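Local coordinates for LYND (Lyngbya aestuarii, PDB 4V1T), which probably uses ATP and magnesium to cyclise cysteine residues of a precursor peptide into thiazolines, as a YcaO-family cyclodehydratase, at residues E454-F459 and T733-R738; D528-A533 and M737-S742; G545-V550 and L601-F606; G554-W559 and G747-V752. All coordinates share one frame; numbering follows the deposited sequence.

Contact 1: residues E454-F459 and T733-R738; sequences EQCLCF and TVPGMR
Three torsions of like sign (chi1 -41°, chi2 -58°, chi3 -65°) curl Arg738 and bring its guanidinium up to Cys458. The contact joins the short helix 454-457 of the YcaO cyclodehydratase domain to the loop leaving strand 728-733. Cys458 is the first residue past that helix and has positive phi. Its CB sits over one face of the guanidinium, toward the rim, with NH2 of Arg738 3.7 Å from Cys458 CB. The SG of Cys458 lies beside the same group, 4.0 Å from Arg738 NH1. The polar end of Arg738 is held by Arg743 O and Gly745 O, both bonded to NH2. With an alanine here, Cys458 CB would lose the flat group it packs on, and the carbonyls of Arg743 and Gly745 would probably be left without their donor. Two residues back, Cys456 makes the apolar part of the contact. Its SG lies 3.9 Å from Thr733 CG2 and 4.2 Å from Pro735 CG. Water joins the two backbones. One molecule is hydrogen-bonded to Cys456 O at 2.7 Å and to Met737 O at 2.8 Å. It also accepts from Gly736 N at 2.9 Å.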
loop_
_atom_site.group_PDB
_atom_site.type_symbol
_atom_site.label_atom_id
_atom_site.label_comp_id
_atom_site.label_asym_id
_atom_site.label_seq_id
_atom_site.Cartn_x
_atom_site.Cartn_y
_atom_site.Cartn_z
ATOM N N GLU B 454 -23.778 29.049 27.235
ATOM C CA GLU B 454 -23.739 30.315 26.507
ATOM C C GLU B 454 -22.367 30.973 26.537
ATOM O O GLU B 454 -22.054 31.803 25.688
ATOM C CB GLU B 454 -24.786 31.284 27.066
ATOM C CG GLU B 454 -26.215 30.837 26.804
ATOM C CD GLU B 454 -27.246 31.875 27.225
ATOM O OE1 GLU B 454 -26.949 33.087 27.190
ATOM O OE2 GLU B 454 -28.363 31.476 27.588
ATOM N N GLN B 455 -21.542 30.598 27.507
ATOM C CA GLN B 455 -20.161 31.072 27.556
ATOM C C GLN B 455 -19.329 30.516 26.390
ATOM O O GLN B 455 -18.306 31.085 26.002
ATOM C CB GLN B 455 -19.515 30.671 28.877
ATOM C CG GLN B 455 -20.032 31.435 30.075
ATOM C CD GLN B 455 -19.310 31.041 31.340
ATOM O OE1 GLN B 455 -18.094 31.219 31.451
ATOM N NE2 GLN B 455 -20.049 30.484 32.299
ATOM N N CYS B 456 -19.772 29.398 25.832
ATOM C CA CYS B 456 -19.065 28.788 24.717
ATOM C C CYS B 456 -19.692 29.184 23.392
ATOM O O CYS B 456 -18.981 29.499 22.449
ATOM C CB CYS B 456 -19.063 27.275 24.873
ATOM S SG CYS B 456 -18.245 26.739 26.386
ATOM N N LEU B 457 -21.024 29.179 23.338
ATOM C CA LEU B 457 -21.741 29.431 22.094
ATOM C C LEU B 457 -21.620 30.880 21.659
ATOM O O LEU B 457 -21.267 31.162 20.524
ATOM C CB LEU B 457 -23.215 29.047 22.239
ATOM C CG LEU B 457 -23.502 27.580 22.584
ATOM C CD1 LEU B 457 -24.981 27.379 22.865
ATOM C CD2 LEU B 457 -23.021 26.634 21.486
ATOM N N CYS B 458 -21.910 31.794 22.572
ATOM C CA CYS B 458 -21.804 33.223 22.309
ATOM C C CYS B 458 -22.785 33.694 21.220
ATOM O O CYS B 458 -22.429 34.489 20.354
ATOM C CB CYS B 458 -20.361 33.599 21.916
ATOM S SG CYS B 458 -19.087 33.175 23.130
ATOM N N PHE B 459 -24.019 33.204 21.267
ATOM C CA PHE B 459 -25.079 33.749 20.429
ATOM C C PHE B 459 -25.617 35.045 21.067
ATOM O O PHE B 459 -25.624 35.189 22.285
ATOM C CB PHE B 459 -26.217 32.741 20.265
ATOM C CG PHE B 459 -25.900 31.609 19.337
ATOM C CD1 PHE B 459 -26.041 31.759 17.966
ATOM C CD2 PHE B 459 -25.489 30.383 19.831
ATOM C CE1 PHE B 459 -25.762 30.715 17.101
ATOM C CE2 PHE B 459 -25.198 29.330 18.968
ATOM C CZ PHE B 459 -25.337 29.493 17.601
ATOM N N THR B 733 -11.560 23.274 24.615
ATOM C CA THR B 733 -12.526 24.355 24.707
ATOM C C THR B 733 -11.973 25.506 25.521
ATOM O O THR B 733 -11.573 25.315 26.663
ATOM C CB THR B 733 -13.842 23.875 25.348
ATOM O OG1 THR B 733 -14.466 22.938 24.466
ATOM C CG2 THR B 733 -14.808 25.051 25.587
ATOM N N VAL B 734 -11.975 26.698 24.922
ATOM C CA VAL B 734 -11.559 27.921 25.595
ATOM C C VAL B 734 -12.720 28.913 25.567
ATOM O O VAL B 734 -12.866 29.678 24.617
ATOM C CB VAL B 734 -10.308 28.538 24.944
ATOM C CG1 VAL B 734 -9.880 29.781 25.696
ATOM C CG2 VAL B 734 -9.154 27.537 24.938
ATOM N N PRO B 735 -13.566 28.895 26.605
ATOM C CA PRO B 735 -14.770 29.735 26.612
ATOM C C PRO B 735 -14.476 31.209 26.368
ATOM O O PRO B 735 -13.635 31.783 27.047
ATOM C CB PRO B 735 -15.327 29.524 28.021
ATOM C CG PRO B 735 -14.847 28.165 28.405
ATOM C CD PRO B 735 -13.475 28.064 27.819
ATOM N N GLY B 736 -15.166 31.797 25.393
ATOM C CA GLY B 736 -14.964 33.188 25.014
ATOM C C GLY B 736 -14.380 33.313 23.615
ATOM O O GLY B 736 -14.709 34.233 22.875
ATOM N N MET B 737 -13.515 32.378 23.241
ATOM C CA MET B 737 -12.908 32.413 21.913
ATOM C C MET B 737 -13.948 32.094 20.860
ATOM O O MET B 737 -14.815 31.254 21.066
ATOM C CB MET B 737 -11.720 31.457 21.830
ATOM C CG MET B 737 -10.532 31.943 22.661
ATOM S SD MET B 737 -9.048 30.947 22.484
ATOM C CE MET B 737 -8.506 31.450 20.859
ATOM N N ARG B 738 -13.848 32.778 19.729
ATOM C CA ARG B 738 -14.907 32.782 18.732
ATOM C C ARG B 738 -14.772 31.683 17.676
ATOM O O ARG B 738 -13.666 31.349 17.233
ATOM C CB ARG B 738 -14.955 34.147 18.040
ATOM C CG ARG B 738 -14.769 35.340 18.968
ATOM C CD ARG B 738 -15.814 35.370 20.065
ATOM N NE ARG B 738 -17.150 35.571 19.520
ATOM C CZ ARG B 738 -18.154 36.155 20.157
ATOM N NH1 ARG B 738 -17.994 36.620 21.383
ATOM N NH2 ARG B 738 -19.322 36.280 19.554
HETATM O O HOH W 1 -16.535 30.505 23.194
#

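Contact 2: residues D528-A533 and M737-S742; sequences DSNGNA and MRHFWS. With ADP (adenosine-5'-diphosphate), chain L.
His739 faces Asn530, inside a tight turn beside the nucleotide site, and Asp528, just before it. Ser529 to Asn532 form a type II beta turn that leads into strand 532-535 of the antiparallel sheet. The His739 side chain starts at CB, 4.1 Å from Asn530 ND2. Its CG is nearer the same amide nitrogen, at 3.8 Å. Further out, ND1 has Asp528 OD2 at the edge of the ring, in its plane, 3.7 Å away. CE1 of His739 is 3.6 Å from Asn530 CB, which makes a CH-pi contact over one ring face. The opposite ring face meets Trp741, and NE2 of His739 lies 3.2 Å above the plane of the indole. With CG anti to the backbone N (chi1 -157°), the imidazole is held flat between Asn530 and Trp741. Asp528 also touches the indole, its CB 3.8 Å from Trp741 CZ3. The other carboxylate oxygen of Asp528, OD1, forms a salt bridge with Lys731, and Asn530 OD1 accepts from Arg552. Just after the turn, in strand 532-535, Ala533 lines the ADP pocket, with its CA 3.5 Å from O3' of ADP. A water accepts from Asn530 ND2 at 3.2 Å and donates to Arg738 O.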
loop_
_atom_site.group_PDB
_atom_site.type_symbol
_atom_site.label_atom_id
_atom_site.label_comp_id
_atom_site.label_asym_id
_atom_site.label_seq_id
_atom_site.Cartn_x
_atom_site.Cartn_y
_atom_site.Cartn_z
ATOM N N ASP B 528 -20.135 20.783 18.066
ATOM C CA ASP B 528 -19.405 21.190 16.871
ATOM C C ASP B 528 -17.992 20.601 16.882
ATOM O O ASP B 528 -17.571 19.973 17.863
ATOM C CB ASP B 528 -19.367 22.722 16.742
ATOM C CG ASP B 528 -18.706 23.411 17.923
ATOM O OD1 ASP B 528 -17.744 22.870 18.506
ATOM O OD2 ASP B 528 -19.149 24.525 18.262
ATOM N N SER B 529 -17.266 20.819 15.792
ATOM C CA SER B 529 -15.952 20.213 15.600
ATOM C C SER B 529 -14.811 21.138 16.005
ATOM O O SER B 529 -13.651 20.761 15.919
ATOM C CB SER B 529 -15.781 19.791 14.133
ATOM O OG SER B 529 -15.805 20.909 13.263
ATOM N N ASN B 530 -15.134 22.348 16.449
ATOM C CA ASN B 530 -14.103 23.331 16.767
ATOM C C ASN B 530 -13.305 22.977 18.029
ATOM O O ASN B 530 -13.859 22.838 19.115
ATOM C CB ASN B 530 -14.716 24.728 16.920
ATOM C CG ASN B 530 -13.665 25.811 16.972
ATOM O OD1 ASN B 530 -12.500 25.563 16.633
ATOM N ND2 ASN B 530 -14.058 27.013 17.390
ATOM N N GLY B 531 -11.993 22.848 17.868
ATOM C CA GLY B 531 -11.118 22.465 18.959
ATOM C C GLY B 531 -10.876 20.968 18.999
ATOM O O GLY B 531 -10.038 20.492 19.760
ATOM N N ASN B 532 -11.625 20.223 18.197
ATOM C CA ASN B 532 -11.442 18.790 18.115
ATOM C C ASN B 532 -10.178 18.479 17.336
ATOM O O ASN B 532 -9.935 19.060 16.276
ATOM C CB ASN B 532 -12.626 18.110 17.432
ATOM C CG ASN B 532 -13.910 18.243 18.218
ATOM O OD1 ASN B 532 -14.258 19.333 18.699
ATOM N ND2 ASN B 532 -14.631 17.137 18.351
ATOM N N ALA B 533 -9.371 17.569 17.866
ATOM C CA ALA B 533 -8.148 17.172 17.187
ATOM C C ALA B 533 -7.682 15.790 17.628
ATOM O O ALA B 533 -8.027 15.312 18.716
ATOM C CB ALA B 533 -7.055 18.205 17.432
ATOM N N MET B 737 -13.515 32.378 23.241
ATOM C CA MET B 737 -12.908 32.413 21.913
ATOM C C MET B 737 -13.948 32.094 20.860
ATOM O O MET B 737 -14.815 31.254 21.066
ATOM C CB MET B 737 -11.720 31.457 21.830
ATOM C CG MET B 737 -10.532 31.943 22.661
ATOM S SD MET B 737 -9.048 30.947 22.484
ATOM C CE MET B 737 -8.506 31.450 20.859
ATOM N N ARG B 738 -13.848 32.778 19.729
ATOM C CA ARG B 738 -14.907 32.782 18.732
ATOM C C ARG B 738 -14.772 31.683 17.676
ATOM O O ARG B 738 -13.666 31.349 17.233
ATOM C CB ARG B 738 -14.955 34.147 18.040
ATOM C CG ARG B 738 -14.769 35.340 18.968
ATOM C CD ARG B 738 -15.814 35.370 20.065
ATOM N NE ARG B 738 -17.150 35.571 19.520
ATOM C CZ ARG B 738 -18.154 36.155 20.157
ATOM N NH1 ARG B 738 -17.994 36.620 21.383
ATOM N NH2 ARG B 738 -19.322 36.280 19.554
ATOM N N HIS B 739 -15.918 31.134 17.282
ATOM C CA HIS B 739 -16.020 30.282 16.113
ATOM C C HIS B 739 -16.165 31.209 14.918
ATOM O O HIS B 739 -16.647 32.324 15.079
ATOM C CB HIS B 739 -17.224 29.340 16.246
ATOM C CG HIS B 739 -17.125 28.094 15.419
ATOM N ND1 HIS B 739 -17.673 26.897 15.822
ATOM C CD2 HIS B 739 -16.548 27.854 14.220
ATOM C CE1 HIS B 739 -17.443 25.974 14.906
ATOM N NE2 HIS B 739 -16.758 26.528 13.925
ATOM N N PHE B 740 -15.738 30.780 13.733
ATOM C CA PHE B 740 -15.918 31.599 12.534
ATOM C C PHE B 740 -17.308 31.442 11.920
ATOM O O PHE B 740 -17.537 31.814 10.769
ATOM C CB PHE B 740 -14.828 31.305 11.487
ATOM C CG PHE B 740 -14.798 29.879 10.975
ATOM C CD1 PHE B 740 -15.862 29.345 10.266
ATOM C CD2 PHE B 740 -13.657 29.114 11.118
ATOM C CE1 PHE B 740 -15.808 28.055 9.767
ATOM C CE2 PHE B 740 -13.598 27.820 10.615
ATOM C CZ PHE B 740 -14.673 27.290 9.946
ATOM N N TRP B 741 -18.235 30.906 12.704
ATOM C CA TRP B 741 -19.642 30.853 12.327
ATOM C C TRP B 741 -20.335 32.126 12.811
ATOM O O TRP B 741 -19.773 32.873 13.613
ATOM C CB TRP B 741 -20.306 29.604 12.921
ATOM C CG TRP B 741 -19.767 28.306 12.369
ATOM C CD1 TRP B 741 -18.960 28.148 11.278
ATOM C CD2 TRP B 741 -20.019 26.992 12.874
ATOM N NE1 TRP B 741 -18.689 26.811 11.074
ATOM C CE2 TRP B 741 -19.327 26.083 12.044
ATOM C CE3 TRP B 741 -20.762 26.492 13.950
ATOM C CZ2 TRP B 741 -19.352 24.707 12.261
ATOM C CZ3 TRP B 741 -20.784 25.122 14.163
ATOM C CH2 TRP B 741 -20.088 24.248 13.322
ATOM N N SER B 742 -21.544 32.379 12.312
ATOM C CA SER B 742 -22.258 33.620 12.606
ATOM C C SER B 742 -22.842 33.651 14.023
ATOM O O SER B 742 -24.055 33.532 14.213
ATOM C CB SER B 742 -23.374 33.837 11.581
ATOM O OG SER B 742 -22.846 33.972 10.264
HETATM P PB ADP L . -7.574 20.436 9.982
HETATM O O1B ADP L . -8.141 20.621 11.367
HETATM O O2B ADP L . -7.321 21.723 9.252
HETATM O O3B ADP L . -8.320 19.408 9.188
HETATM P PA ADP L . -5.276 18.740 9.439
HETATM O O1A ADP L . -3.815 19.113 9.453
HETATM O O2A ADP L . -5.952 18.467 8.108
HETATM O O3A ADP L . -6.099 19.843 10.292
HETATM O "O5'" ADP L . -5.450 17.447 10.362
HETATM C "C5'" ADP L . -6.659 16.714 10.377
HETATM C "C4'" ADP L . -6.691 15.888 11.652
HETATM O "O4'" ADP L . -5.708 14.856 11.598
HETATM C "C3'" ADP L . -6.352 16.725 12.872
HETATM O "O3'" ADP L . -7.147 16.266 13.958
HETATM C "C2'" ADP L . -4.899 16.445 13.171
HETATM O "O2'" ADP L . -4.612 16.466 14.572
HETATM C "C1'" ADP L . -4.719 15.048 12.612
HETATM N N9 ADP L . -3.353 14.863 12.068
HETATM C C8 ADP L . -2.811 15.506 11.011
HETATM N N7 ADP L . -1.546 15.073 10.788
HETATM C C5 ADP L . -1.273 14.139 11.710
HETATM C C6 ADP L . -0.115 13.283 12.040
HETATM N N6 ADP L . 1.009 13.374 11.294
HETATM N N1 ADP L . -0.225 12.437 13.086
HETATM C C2 ADP L . -1.350 12.356 13.820
HETATM N N3 ADP L . -2.444 13.108 13.573
HETATM C C4 ADP L . -2.464 14.002 12.556
HETATM O O HOH W 2 -12.378 29.528 18.310
#

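Contact 3: residues G545-V550 and L601-F606; sequences GFMELV and LGIPAF. With MG (magnesium ion), chain O.
Ile603 takes most of the apolar contacts, from Met547, Phe546 and Val550. Met547 SD touches Ile603 CG2 at 3.6 Å, where the two side chains cross at about a right angle. A bend at chi2 (-57°) turns the methionine so that CE also lies by Ile603, 3.9 Å from CG2. Ile603 CD1 meets the edge of the Phe546 ring, 4.1 Å from CE1. Val550 CG2 packs on Leu601 CD1 at 3.6 Å. An alanine in place of Ile603 would take away both methyl contacts and would probably leave a gap beside Met547 and the ring of Phe546. Helix 697-710 also touches this cluster, with Cys704 against Phe546 and Met547. In metal binding, Glu548 OE2 holds a magnesium ion at 2.1 Å; three waters, ADP O1B and one further atom complete its shell. Glu548 OE1 accepts from Gly531 N. The same helix 538-561 packs on the loop entering strand 605-612 and supplies a ligand to a magnesium ion of the ADP pocket, the nucleotide site of the YcaO domain.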
loop_
_atom_site.group_PDB
_atom_site.type_symbol
_atom_site.label_atom_id
_atom_site.label_comp_id
_atom_site.label_asym_id
_atom_site.label_seq_id
_atom_site.Cartn_x
_atom_site.Cartn_y
_atom_site.Cartn_z
ATOM N N GLY B 545 -5.560 21.093 18.809
ATOM C CA GLY B 545 -6.905 21.548 19.122
ATOM C C GLY B 545 -6.916 23.009 19.516
ATOM O O GLY B 545 -7.752 23.783 19.049
ATOM N N PHE B 546 -5.969 23.381 20.371
ATOM C CA PHE B 546 -5.817 24.769 20.812
ATOM C C PHE B 546 -5.567 25.688 19.613
ATOM O O PHE B 546 -6.212 26.720 19.462
ATOM C CB PHE B 546 -4.659 24.895 21.824
ATOM C CG PHE B 546 -4.622 26.217 22.536
ATOM C CD1 PHE B 546 -4.015 27.316 21.956
ATOM C CD2 PHE B 546 -5.222 26.365 23.775
ATOM C CE1 PHE B 546 -4.004 28.537 22.600
ATOM C CE2 PHE B 546 -5.208 27.582 24.427
ATOM C CZ PHE B 546 -4.597 28.671 23.840
ATOM N N MET B 547 -4.629 25.304 18.757
ATOM C CA MET B 547 -4.296 26.106 17.589
ATOM C C MET B 547 -5.500 26.251 16.670
ATOM O O MET B 547 -5.665 27.280 16.007
ATOM C CB MET B 547 -3.130 25.475 16.811
ATOM C CG MET B 547 -1.794 25.619 17.506
ATOM S SD MET B 547 -1.398 27.346 17.827
ATOM C CE MET B 547 -0.393 27.160 19.285
ATOM N N GLU B 548 -6.344 25.225 16.622
ATOM C CA GLU B 548 -7.563 25.334 15.848
ATOM C C GLU B 548 -8.418 26.460 16.427
ATOM O O GLU B 548 -8.884 27.311 15.695
ATOM C CB GLU B 548 -8.340 24.024 15.830
ATOM C CG GLU B 548 -9.527 24.051 14.874
ATOM C CD GLU B 548 -9.977 22.665 14.488
ATOM O OE1 GLU B 548 -10.735 22.047 15.257
ATOM O OE2 GLU B 548 -9.553 22.186 13.420
ATOM N N LEU B 549 -8.581 26.488 17.744
ATOM C CA LEU B 549 -9.377 27.538 18.386
ATOM C C LEU B 549 -8.891 28.963 18.052
ATOM O O LEU B 549 -9.704 29.834 17.747
ATOM C CB LEU B 549 -9.385 27.339 19.899
ATOM C CG LEU B 549 -10.070 26.076 20.439
ATOM C CD1 LEU B 549 -10.152 26.149 21.953
ATOM C CD2 LEU B 549 -11.465 25.875 19.863
ATOM N N VAL B 550 -7.582 29.200 18.100
ATOM C CA VAL B 550 -7.053 30.537 17.827
ATOM C C VAL B 550 -7.201 30.847 16.345
ATOM O O VAL B 550 -7.373 32.004 15.956
ATOM C CB VAL B 550 -5.553 30.700 18.240
ATOM C CG1 VAL B 550 -5.021 32.079 17.853
ATOM C CG2 VAL B 550 -5.374 30.479 19.742
ATOM N N LEU B 601 -3.477 37.204 21.036
ATOM C CA LEU B 601 -2.688 36.138 21.656
ATOM C C LEU B 601 -1.277 36.084 21.079
ATOM O O LEU B 601 -0.371 35.507 21.682
ATOM C CB LEU B 601 -3.378 34.783 21.494
ATOM C CG LEU B 601 -4.805 34.656 22.038
ATOM C CD1 LEU B 601 -5.251 33.201 22.035
ATOM C CD2 LEU B 601 -4.929 35.242 23.437
ATOM N N GLY B 602 -1.099 36.686 19.906
ATOM C CA GLY B 602 0.214 36.790 19.287
ATOM C C GLY B 602 0.696 35.504 18.641
ATOM O O GLY B 602 1.837 35.424 18.183
ATOM N N ILE B 603 -0.164 34.491 18.614
ATOM C CA ILE B 603 0.152 33.230 17.957
ATOM C C ILE B 603 -0.149 33.382 16.474
ATOM O O ILE B 603 -1.276 33.683 16.110
ATOM C CB ILE B 603 -0.670 32.063 18.535
ATOM C CG1 ILE B 603 -0.372 31.903 20.036
ATOM C CG2 ILE B 603 -0.360 30.777 17.778
ATOM C CD1 ILE B 603 -1.242 30.877 20.740
ATOM N N PRO B 604 0.855 33.166 15.610
ATOM C CA PRO B 604 0.607 33.466 14.201
ATOM C C PRO B 604 -0.546 32.669 13.597
ATOM O O PRO B 604 -0.630 31.454 13.748
ATOM C CB PRO B 604 1.932 33.126 13.513
ATOM C CG PRO B 604 2.774 32.444 14.518
ATOM C CD PRO B 604 2.240 32.741 15.869
ATOM N N ALA B 605 -1.428 33.385 12.918
ATOM C CA ALA B 605 -2.585 32.800 12.280
ATOM C C ALA B 605 -2.736 33.469 10.932
ATOM O O ALA B 605 -2.534 34.681 10.804
ATOM C CB ALA B 605 -3.831 33.015 13.128
ATOM N N PHE B 606 -3.090 32.684 9.925
ATOM C CA PHE B 606 -3.144 33.198 8.570
ATOM C C PHE B 606 -4.362 32.727 7.795
ATOM O O PHE B 606 -4.963 31.703 8.114
ATOM C CB PHE B 606 -1.876 32.791 7.827
ATOM C CG PHE B 606 -0.621 33.316 8.453
ATOM C CD1 PHE B 606 -0.119 34.556 8.088
ATOM C CD2 PHE B 606 0.054 32.573 9.406
ATOM C CE1 PHE B 606 1.041 35.044 8.662
ATOM C CE2 PHE B 606 1.216 33.055 9.981
ATOM C CZ PHE B 606 1.707 34.292 9.614
HETATM MG MG MG O . -9.796 20.261 12.531
HETATM O O HOH W 3 -9.799 18.274 11.804
HETATM O O HOH W 4 -8.577 19.551 14.112
HETATM O O HOH W 5 -11.185 19.452 13.898
#

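Contact 4: residues G554-W559 and G747-V752; sequences GVALWW and GRLYDV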
loop_
_atom_site.group_PDB
_atom_site.type_symbol
_atom_site.label_atom_id
_atom_site.label_comp_id
_atom_site.label_asym_id
_atom_site.label_seq_id
_atom_site.Cartn_x
_atom_site.Cartn_y
_atom_site.Cartn_z
ATOM N N GLY B 554 -9.317 34.035 15.190
ATOM C CA GLY B 554 -8.677 34.976 14.287
ATOM C C GLY B 554 -9.482 35.232 13.027
ATOM O O GLY B 554 -9.617 36.382 12.586
ATOM N N VAL B 555 -10.018 34.161 12.444
ATOM C CA VAL B 555 -10.834 34.279 11.245
ATOM C C VAL B 555 -12.100 35.060 11.569
ATOM O O VAL B 555 -12.492 35.962 10.822
ATOM C CB VAL B 555 -11.191 32.896 10.650
ATOM C CG1 VAL B 555 -12.233 33.031 9.539
ATOM C CG2 VAL B 555 -9.950 32.213 10.096
ATOM N N ALA B 556 -12.728 34.720 12.688
ATOM C CA ALA B 556 -13.983 35.374 13.085
ATOM C C ALA B 556 -13.807 36.885 13.184
ATOM O O ALA B 556 -14.615 37.642 12.664
ATOM C CB ALA B 556 -14.478 34.815 14.409
ATOM N N LEU B 557 -12.742 37.311 13.852
ATOM C CA LEU B 557 -12.458 38.728 14.025
ATOM C C LEU B 557 -12.333 39.411 12.678
ATOM O O LEU B 557 -12.959 40.445 12.429
ATOM C CB LEU B 557 -11.161 38.917 14.823
ATOM C CG LEU B 557 -11.166 38.444 16.285
ATOM C CD1 LEU B 557 -9.840 38.767 16.951
ATOM C CD2 LEU B 557 -12.314 39.049 17.082
ATOM N N TRP B 558 -11.521 38.823 11.809
ATOM C CA TRP B 558 -11.265 39.385 10.491
ATOM C C TRP B 558 -12.514 39.404 9.624
ATOM O O TRP B 558 -12.867 40.439 9.047
ATOM C CB TRP B 558 -10.158 38.590 9.796
ATOM C CG TRP B 558 -10.143 38.719 8.298
ATOM C CD1 TRP B 558 -9.903 39.846 7.568
ATOM C CD2 TRP B 558 -10.355 37.661 7.352
ATOM N NE1 TRP B 558 -9.970 39.559 6.219
ATOM C CE2 TRP B 558 -10.236 38.224 6.064
ATOM C CE3 TRP B 558 -10.628 36.295 7.472
ATOM C CZ2 TRP B 558 -10.393 37.465 4.906
ATOM C CZ3 TRP B 558 -10.780 35.544 6.322
ATOM C CH2 TRP B 558 -10.663 36.131 5.054
ATOM N N TRP B 559 -13.186 38.262 9.549
ATOM C CA TRP B 559 -14.301 38.086 8.628
ATOM C C TRP B 559 -15.519 38.946 8.958
ATOM O O TRP B 559 -16.095 39.590 8.082
ATOM C CB TRP B 559 -14.719 36.616 8.604
ATOM C CG TRP B 559 -15.837 36.341 7.662
ATOM C CD1 TRP B 559 -17.171 36.330 7.954
ATOM C CD2 TRP B 559 -15.730 36.043 6.271
ATOM N NE1 TRP B 559 -17.900 36.039 6.831
ATOM C CE2 TRP B 559 -17.038 35.858 5.783
ATOM C CE3 TRP B 559 -14.653 35.905 5.388
ATOM C CZ2 TRP B 559 -17.297 35.553 4.454
ATOM C CZ3 TRP B 559 -14.913 35.605 4.068
ATOM C CH2 TRP B 559 -16.225 35.433 3.611
ATOM N N GLY B 747 -18.498 40.144 23.431
ATOM C CA GLY B 747 -17.199 39.612 23.806
ATOM C C GLY B 747 -16.081 39.954 22.832
ATOM O O GLY B 747 -16.001 41.056 22.295
ATOM N N ARG B 748 -15.216 38.979 22.608
ATOM C CA ARG B 748 -14.004 39.166 21.832
ATOM C C ARG B 748 -14.256 39.636 20.394
ATOM O O ARG B 748 -13.464 40.402 19.835
ATOM C CB ARG B 748 -13.204 37.854 21.806
ATOM C CG ARG B 748 -12.617 37.437 23.142
ATOM C CD ARG B 748 -11.855 36.126 23.038
ATOM N NE ARG B 748 -10.898 36.135 21.936
ATOM C CZ ARG B 748 -9.659 36.614 22.015
ATOM N NH1 ARG B 748 -9.202 37.137 23.147
ATOM N NH2 ARG B 748 -8.867 36.570 20.952
ATOM N N LEU B 749 -15.347 39.168 19.798
ATOM C CA LEU B 749 -15.668 39.512 18.415
ATOM C C LEU B 749 -15.715 41.026 18.219
ATOM O O LEU B 749 -15.251 41.549 17.206
ATOM C CB LEU B 749 -17.001 38.884 18.007
ATOM C CG LEU B 749 -17.388 39.033 16.536
ATOM C CD1 LEU B 749 -16.443 38.254 15.626
ATOM C CD2 LEU B 749 -18.818 38.578 16.325
ATOM N N TYR B 750 -16.255 41.724 19.206
ATOM C CA TYR B 750 -16.382 43.179 19.161
ATOM C C TYR B 750 -15.155 43.862 19.755
ATOM O O TYR B 750 -14.696 44.884 19.238
ATOM C CB TYR B 750 -17.652 43.629 19.922
ATOM C CG TYR B 750 -18.941 43.026 19.382
ATOM C CD1 TYR B 750 -19.658 43.660 18.378
ATOM C CD2 TYR B 750 -19.429 41.819 19.863
ATOM C CE1 TYR B 750 -20.824 43.111 17.873
ATOM C CE2 TYR B 750 -20.602 41.265 19.362
ATOM C CZ TYR B 750 -21.285 41.911 18.364
ATOM O OH TYR B 750 -22.442 41.362 17.873
ATOM N N ASP B 751 -14.622 43.290 20.833
ATOM C CA ASP B 751 -13.642 43.982 21.676
ATOM C C ASP B 751 -12.192 43.895 21.178
ATOM O O ASP B 751 -11.456 44.881 21.240
ATOM C CB ASP B 751 -13.702 43.432 23.104
ATOM C CG ASP B 751 -15.056 43.650 23.760
ATOM O OD1 ASP B 751 -16.017 44.020 23.055
ATOM O OD2 ASP B 751 -15.163 43.439 24.985
ATOM N N VAL B 752 -11.771 42.723 20.709
ATOM C CA VAL B 752 -10.356 42.526 20.378
ATOM C C VAL B 752 -9.854 43.542 19.343
ATOM O O VAL B 752 -8.782 44.119 19.532
ATOM C CB VAL B 752 -10.079 41.089 19.876
ATOM C CG1 VAL B 752 -8.623 40.940 19.421
ATOM C CG2 VAL B 752 -10.393 40.089 20.978
#
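Leu557 is the main bump of this helix-to-helix contact, and the start of helix 748-755 offers the hollow. The two short segments cross at -70°, and their axes come within 9.3 Å. The hollow is made by Arg748, Leu749 and Val752, and the forked tip of Leu557 fills it. One prong, CD2, rests on backbone, 3.3 Å from Arg748 O and 3.6 Å from Leu749 CA. The other prong, CD1, meets Val752 CG1 at 3.5 Å, the two side chains crossing at about a right angle. A smaller bump goes the other way. Leu749 has its CG opposite the backbone N (chi1 -174°), and its CD1 reaches the shallow surface at Ala556. That methyl lies 3.5 Å from Ala556 O and 4.1 Å from Ala556 CB. Beside the hollow, Val752 CG2 lies over the centre of the Arg748 guanidinium, which makes salt bridges to Asp600 and Asp553. Gly747 occupies the N-cap position of its helix. Asn561 ND2 bonds to both Leu557 O and Leu749 O, tying the helices together. Helix 538-561 also reaches strand 621-626, where Val555 and Trp558 touch Phe624.

How the contacts relate
All four contacts lie on the same side of the chain's centre, with centres about 9 to 15 Å apart. Contacts 1 and 2 are the nearest pair and share Met737 and Arg738. Along the chain the first segments run in order 1, 2, 3, 4. The partner of contact 3 follows, then those of contacts 1 and 2, and finally that of contact 4. Contacts 3 and 4 use successive parts of helix 538-561. Met737 CE of contact 1 packs on Val550 of contact 3, and Ala556 of contact 4 touches Arg738. The loop 734-742 thus lies along the helix that carries magnesium ligand Glu548, linking the chain's C-terminal part to the nucleotide site.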